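Local atomic coordinates of probable acetyltransferases (Chromobacterium violaceum, PDB entry 3PZJ), a protein that probably transfers an acetyl group, as GNAT-family enzymes do, perhaps to the N-terminal serine or alanine of other proteins. Residues R55-D60 with L105-Y110; Y153-W158 with T195-M200. One frame throughout, in Å; residues are numbered along the deposited sequence.

Contact 1. Residues R55-D60 with L105-Y110; sequences RLFAGD and LGFLGY
L105 meets the last turn of helix 46-58 through its backbone, not its side chain. One methyl of L56, CD2, lies 3.3 Å from the carbonyl carbon C of L105. The L105 side chain starts out in the other direction and packs on L136 of helix 135-150. The carbonyl O of L105 also accepts a hydrogen bond from S128, and L56 touches that same residue.

The nearest CA pair is L56 and G106, 7.4 Å from CA to CA. The same L56 methyl CD2 is 3.5 Å from the G106 N. The far end of the F57 ring, its CZ, lies 4.5 Å from CA of G106. With no side chain on G106, the F57 ring end faces the bare CA.

F107 closes the contact with its ring. CE2 of F57 reaches the edge of the F107 ring, near its plane, 4.1 Å from CE2 of F107. F107 CG sits between its own backbone N and carbonyl carbon (chi1 67°), and its ring end comes closer to the helix than its CB does. The ring also touches F78 and W81 of helix 75-87. The F57 ring also meets the ring of H63 and packs edge-to-face with W64.

The contact is small, 152 Å² in all, and is made by packing of carbon atoms on backbone and ring. It packs the C-terminal end of the first long helix on the start of strand 106-114. This is helix-on-sheet packing in the N-terminal half of the GNAT acetyltransferase fold.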
loop_
_atom_site.group_PDB
_atom_site.type_symbol
_atom_site.label_atom_id
_atom_site.label_comp_id
_atom_site.label_asym_id
_atom_site.label_seq_id
_atom_site.Cartn_x
_atom_site.Cartn_y
_atom_site.Cartn_z
ATOM N N ARG A 55 -23.801 18.812 -1.730
ATOM C CA ARG A 55 -24.987 19.218 -0.910
ATOM C C ARG A 55 -25.292 18.188 0.122
ATOM O O ARG A 55 -25.714 18.528 1.202
ATOM C CB ARG A 55 -26.219 19.363 -1.753
ATOM C CG ARG A 55 -26.149 20.574 -2.595
ATOM C CD ARG A 55 -27.457 20.759 -3.406
ATOM N NE ARG A 55 -27.118 21.395 -4.662
ATOM C CZ ARG A 55 -27.170 20.839 -5.873
ATOM N NH1 ARG A 55 -27.635 19.602 -6.075
ATOM N NH2 ARG A 55 -26.787 21.571 -6.909
ATOM N N LEU A 56 -25.080 16.918 -0.223
ATOM C CA LEU A 56 -25.405 15.855 0.677
ATOM C C LEU A 56 -24.674 15.973 2.028
ATOM O O LEU A 56 -25.245 15.591 3.073
ATOM C CB LEU A 56 -25.080 14.531 0.013
ATOM C CG LEU A 56 -25.861 13.297 0.287
ATOM C CD1 LEU A 56 -27.359 13.532 -0.031
ATOM C CD2 LEU A 56 -25.196 12.191 -0.646
ATOM N N PHE A 57 -23.443 16.501 2.035
ATOM C CA PHE A 57 -22.657 16.559 3.262
ATOM C C PHE A 57 -22.466 17.989 3.765
ATOM O O PHE A 57 -22.043 18.173 4.897
ATOM C CB PHE A 57 -21.303 15.896 3.048
ATOM C CG PHE A 57 -21.428 14.518 2.540
ATOM C CD1 PHE A 57 -21.814 13.497 3.379
ATOM C CD2 PHE A 57 -21.238 14.263 1.192
ATOM C CE1 PHE A 57 -21.936 12.214 2.863
ATOM C CE2 PHE A 57 -21.404 13.009 0.678
ATOM C CZ PHE A 57 -21.736 12.000 1.466
ATOM N N ALA A 58 -22.766 18.977 2.895
ATOM C CA ALA A 58 -22.546 20.413 3.168
ATOM C C ALA A 58 -23.020 20.766 4.551
ATOM O O ALA A 58 -22.425 21.631 5.225
ATOM C CB ALA A 58 -23.314 21.295 2.154
ATOM N N GLY A 59 -24.091 20.112 4.972
ATOM C CA GLY A 59 -24.714 20.410 6.219
ATOM C C GLY A 59 -23.945 20.128 7.491
ATOM O O GLY A 59 -23.839 21.021 8.332
ATOM N N ASP A 60 -23.462 18.887 7.663
ATOM C CA ASP A 60 -22.827 18.480 8.895
ATOM C C ASP A 60 -21.341 18.115 8.691
ATOM O O ASP A 60 -21.004 17.014 8.325
ATOM C CB ASP A 60 -23.581 17.289 9.462
ATOM C CG ASP A 60 -22.973 16.755 10.741
ATOM O OD1 ASP A 60 -22.031 17.396 11.320
ATOM O OD2 ASP A 60 -23.479 15.702 11.191
ATOM N N LEU A 105 -27.209 9.253 -3.336
ATOM C CA LEU A 105 -27.346 9.100 -1.874
ATOM C C LEU A 105 -26.009 8.978 -1.112
ATOM O O LEU A 105 -25.965 8.991 0.105
ATOM C CB LEU A 105 -28.117 7.846 -1.570
ATOM C CG LEU A 105 -29.494 7.772 -2.189
ATOM C CD1 LEU A 105 -29.983 6.326 -1.926
ATOM C CD2 LEU A 105 -30.343 8.863 -1.540
ATOM N N GLY A 106 -24.923 8.879 -1.861
ATOM C CA GLY A 106 -23.535 8.979 -1.324
ATOM C C GLY A 106 -22.623 8.385 -2.365
ATOM O O GLY A 106 -23.067 8.123 -3.490
ATOM N N PHE A 107 -21.383 8.147 -1.986
ATOM C CA PHE A 107 -20.427 7.536 -2.866
ATOM C C PHE A 107 -19.459 6.626 -2.165
ATOM O O PHE A 107 -19.383 6.627 -0.990
ATOM C CB PHE A 107 -19.700 8.553 -3.735
ATOM C CG PHE A 107 -18.788 9.480 -2.989
ATOM C CD1 PHE A 107 -17.453 9.282 -3.003
ATOM C CD2 PHE A 107 -19.274 10.561 -2.319
ATOM C CE1 PHE A 107 -16.641 10.118 -2.367
ATOM C CE2 PHE A 107 -18.462 11.397 -1.675
ATOM C CZ PHE A 107 -17.153 11.179 -1.690
ATOM N N LEU A 108 -18.775 5.819 -2.964
ATOM C CA LEU A 108 -17.750 4.884 -2.536
ATOM C C LEU A 108 -17.050 4.270 -3.739
ATOM O O LEU A 108 -17.428 4.492 -4.812
ATOM C CB LEU A 108 -18.326 3.801 -1.642
ATOM C CG LEU A 108 -18.935 2.604 -2.293
ATOM C CD1 LEU A 108 -19.080 1.471 -1.314
ATOM C CD2 LEU A 108 -20.187 2.930 -2.942
ATOM N N GLY A 109 -15.978 3.547 -3.529
ATOM C CA GLY A 109 -15.293 2.925 -4.628
ATOM C C GLY A 109 -14.108 2.074 -4.269
ATOM O O GLY A 109 -14.032 1.614 -3.177
ATOM N N TYR A 110 -13.208 1.887 -5.221
ATOM C CA TYR A 110 -12.001 1.136 -5.041
ATOM C C TYR A 110 -10.826 2.114 -5.027
ATOM O O TYR A 110 -10.809 3.156 -5.735
ATOM C CB TYR A 110 -11.842 0.183 -6.206
ATOM C CG TYR A 110 -12.970 -0.834 -6.418
ATOM C CD1 TYR A 110 -13.280 -1.773 -5.455
ATOM C CD2 TYR A 110 -13.674 -0.891 -7.632
ATOM C CE1 TYR A 110 -14.239 -2.756 -5.697
ATOM C CE2 TYR A 110 -14.670 -1.866 -7.854
ATOM C CZ TYR A 110 -14.932 -2.764 -6.874
ATOM O OH TYR A 110 -15.851 -3.721 -7.120
#

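Contact 2. Residues Y153-W158 with T195-M200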
loop_
_atom_site.group_PDB
_atom_site.type_symbol
_atom_site.label_atom_id
_atom_site.label_comp_id
_atom_site.label_asym_id
_atom_site.label_seq_id
_atom_site.Cartn_x
_atom_site.Cartn_y
_atom_site.Cartn_z
ATOM N N TYR A 153 -10.207 -10.526 -8.335
ATOM C CA TYR A 153 -9.434 -10.073 -7.116
ATOM C C TYR A 153 -9.397 -11.195 -6.096
ATOM O O TYR A 153 -10.397 -11.970 -5.908
ATOM C CB TYR A 153 -9.918 -8.686 -6.556
ATOM C CG TYR A 153 -9.514 -7.574 -7.472
ATOM C CD1 TYR A 153 -8.260 -6.956 -7.352
ATOM C CD2 TYR A 153 -10.313 -7.237 -8.551
ATOM C CE1 TYR A 153 -7.872 -5.946 -8.239
ATOM C CE2 TYR A 153 -9.929 -6.288 -9.500
ATOM C CZ TYR A 153 -8.676 -5.695 -9.363
ATOM O OH TYR A 153 -8.364 -4.756 -10.245
ATOM N N ARG A 154 -8.253 -11.326 -5.449
ATOM C CA ARG A 154 -8.000 -12.328 -4.378
ATOM C C ARG A 154 -8.141 -11.768 -2.965
ATOM O O ARG A 154 -8.381 -12.506 -2.035
ATOM C CB ARG A 154 -6.561 -12.871 -4.513
ATOM C CG ARG A 154 -6.329 -13.640 -5.751
ATOM C CD ARG A 154 -4.938 -14.207 -5.825
ATOM N NE ARG A 154 -4.809 -15.277 -4.921
ATOM C CZ ARG A 154 -3.899 -15.406 -3.973
ATOM N NH1 ARG A 154 -3.040 -14.465 -3.705
ATOM N NH2 ARG A 154 -3.933 -16.506 -3.211
ATOM N N ARG A 155 -8.009 -10.465 -2.815
ATOM C CA ARG A 155 -7.960 -9.815 -1.529
ATOM C C ARG A 155 -8.652 -8.429 -1.675
ATOM O O ARG A 155 -8.269 -7.658 -2.573
ATOM C CB ARG A 155 -6.478 -9.589 -1.172
ATOM C CG ARG A 155 -6.241 -8.767 0.107
ATOM C CD ARG A 155 -4.791 -8.313 0.247
ATOM N NE ARG A 155 -4.600 -7.397 1.354
ATOM C CZ ARG A 155 -4.765 -7.708 2.672
ATOM N NH1 ARG A 155 -4.994 -8.933 3.102
ATOM N NH2 ARG A 155 -4.692 -6.760 3.563
ATOM N N CYS A 156 -9.616 -8.122 -0.819
ATOM C CA CYS A 156 -10.330 -6.892 -0.767
ATOM C C CYS A 156 -10.050 -6.177 0.590
ATOM O O CYS A 156 -10.381 -6.881 1.502
ATOM C CB CYS A 156 -11.835 -7.013 -1.027
ATOM S SG CYS A 156 -12.279 -7.327 -2.747
ATOM N N GLU A 157 -9.403 -5.038 0.720
ATOM C CA GLU A 157 -9.123 -4.458 2.005
ATOM C C GLU A 157 -10.213 -3.484 2.380
ATOM O O GLU A 157 -10.899 -2.969 1.543
ATOM C CB GLU A 157 -7.819 -3.682 1.985
ATOM C CG GLU A 157 -6.665 -4.495 2.042
ATOM C CD GLU A 157 -5.384 -3.713 2.112
ATOM O OE1 GLU A 157 -4.386 -4.361 2.236
ATOM O OE2 GLU A 157 -5.386 -2.509 2.041
ATOM N N TRP A 158 -10.307 -3.235 3.670
ATOM C CA TRP A 158 -11.026 -2.137 4.245
ATOM C C TRP A 158 -10.078 -1.545 5.267
ATOM O O TRP A 158 -9.556 -2.242 6.075
ATOM C CB TRP A 158 -12.323 -2.594 4.894
ATOM C CG TRP A 158 -13.189 -1.536 5.534
ATOM C CD1 TRP A 158 -12.908 -0.796 6.628
ATOM C CD2 TRP A 158 -14.491 -1.148 5.125
ATOM N NE1 TRP A 158 -13.940 0.032 6.921
ATOM C CE2 TRP A 158 -14.931 -0.165 6.012
ATOM C CE3 TRP A 158 -15.335 -1.542 4.101
ATOM C CZ2 TRP A 158 -16.169 0.420 5.899
ATOM C CZ3 TRP A 158 -16.546 -0.945 3.993
ATOM C CH2 TRP A 158 -16.957 0.014 4.886
ATOM N N THR A 195 -3.723 3.260 11.387
ATOM C CA THR A 195 -4.681 2.671 10.493
ATOM C C THR A 195 -4.984 1.220 10.787
ATOM O O THR A 195 -4.123 0.438 10.763
ATOM C CB THR A 195 -4.166 2.737 9.070
ATOM O OG1 THR A 195 -4.084 4.088 8.673
ATOM C CG2 THR A 195 -5.096 1.967 8.157
ATOM N N HIS A 196 -6.239 0.884 10.998
ATOM C CA HIS A 196 -6.634 -0.511 11.073
ATOM C C HIS A 196 -6.785 -1.076 9.662
ATOM O O HIS A 196 -7.431 -0.410 8.781
ATOM C CB HIS A 196 -8.015 -0.659 11.753
ATOM C CG HIS A 196 -8.066 -0.342 13.227
ATOM N ND1 HIS A 196 -7.018 -0.536 14.099
ATOM C CD2 HIS A 196 -9.117 0.087 13.988
ATOM C CE1 HIS A 196 -7.414 -0.223 15.333
ATOM N NE2 HIS A 196 -8.673 0.175 15.284
ATOM N N VAL A 197 -6.256 -2.288 9.443
ATOM C CA VAL A 197 -6.405 -2.996 8.169
ATOM C C VAL A 197 -7.221 -4.243 8.365
ATOM O O VAL A 197 -6.944 -5.072 9.276
ATOM C CB VAL A 197 -5.037 -3.358 7.532
ATOM C CG1 VAL A 197 -5.248 -4.099 6.171
ATOM C CG2 VAL A 197 -4.170 -2.107 7.349
ATOM N N PHE A 198 -8.274 -4.354 7.554
ATOM C CA PHE A 198 -9.147 -5.470 7.506
ATOM C C PHE A 198 -9.120 -6.052 6.080
ATOM O O PHE A 198 -8.863 -5.322 5.160
ATOM C CB PHE A 198 -10.580 -5.068 7.771
ATOM C CG PHE A 198 -10.818 -4.405 9.094
ATOM C CD1 PHE A 198 -11.312 -5.137 10.178
ATOM C CD2 PHE A 198 -10.660 -3.034 9.246
ATOM C CE1 PHE A 198 -11.569 -4.504 11.401
ATOM C CE2 PHE A 198 -10.914 -2.427 10.450
ATOM C CZ PHE A 198 -11.325 -3.170 11.540
ATOM N N SER A 199 -9.488 -7.316 5.899
ATOM C CA SER A 199 -9.540 -7.901 4.582
ATOM C C SER A 199 -10.534 -9.004 4.443
ATOM O O SER A 199 -10.918 -9.649 5.424
ATOM C CB SER A 199 -8.163 -8.424 4.141
ATOM O OG SER A 199 -7.868 -9.649 4.789
HETATM N N MSE A 200 -10.940 -9.224 3.194
HETATM C CA MSE A 200 -11.808 -10.324 2.801
HETATM C C MSE A 200 -11.193 -11.023 1.589
HETATM O O MSE A 200 -10.993 -10.414 0.539
HETATM C CB MSE A 200 -13.209 -9.812 2.465
HETATM C CG MSE A 200 -13.869 -10.531 1.299
HETATM SE SE MSE A 200 -15.721 -11.021 1.670
HETATM C CE MSE A 200 -15.449 -11.995 3.336
#
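C156 and W158 pair with M200 and F198 as two antiparallel hydrogen-bonded pairs, and this backbone zone is the tight part of the contact. C156 N to M200 O is 3.0 Å; M200 N to C156 O, W158 N to F198 O and F198 N to W158 O are each 2.9 Å. Between these pairs E157 faces S199 as a non-hydrogen-bonded pair, CA to CA 4.3 Å.

On the face of C156, W158, F198 and M200, CD1 of W158 lies 4.1 Å from CD2 of F198. The two rings stand at 85° to each other. W158 O sits at the edge of the F198 ring, in its plane. Helix 165-174 packs on both rings, and helix 135-150 covers C156 and M200.

The face of E157 and S199 is mainly polar, and more loosely joined across the strands than the backbones are. The R155 chain is extended from CG to NE, and NE and NH2 both grip OE1 of E157, at 2.8 Å for NH2. OE1 lies in the guanidinium plane. S199 CB lies over one guanidinium face, 3.4 Å from R155 NH1, while V197 CG1 comes to its edge. E179 forms a salt bridge with R155 NH2 and a hydrogen bond with S199 OG. This side is not open to solvent: R183 of the second subunit hydrogen-bonds R155 NH1 and S199 OG, and L182 of the second subunit packs on R155 and V197.

The arrangement is an antiparallel strand pair in the C-terminal half of the GNAT sheet, with helices on one face and the dimer partner on the other.

From the N terminus, helix 46-58 leads into contact 1. Its loop runs through helix 75-87 and strand 92-98 before strand 106-114 closes it. The chain then adds strand 119-127 and helix 135-150 and reaches strand 155-161, where contact 2 opens. That second loop carries helix 165-174 and strand 177-188, and strand 191-201 closes it. The loops follow in series and neither nest nor cross. The centres of the two contacts are 22 Å apart, on opposite sides of the chain's centre. Both reach one mixed sheet. Contact 1 ties a helix to it, whereas contact 2 joins two neighbouring strands within it.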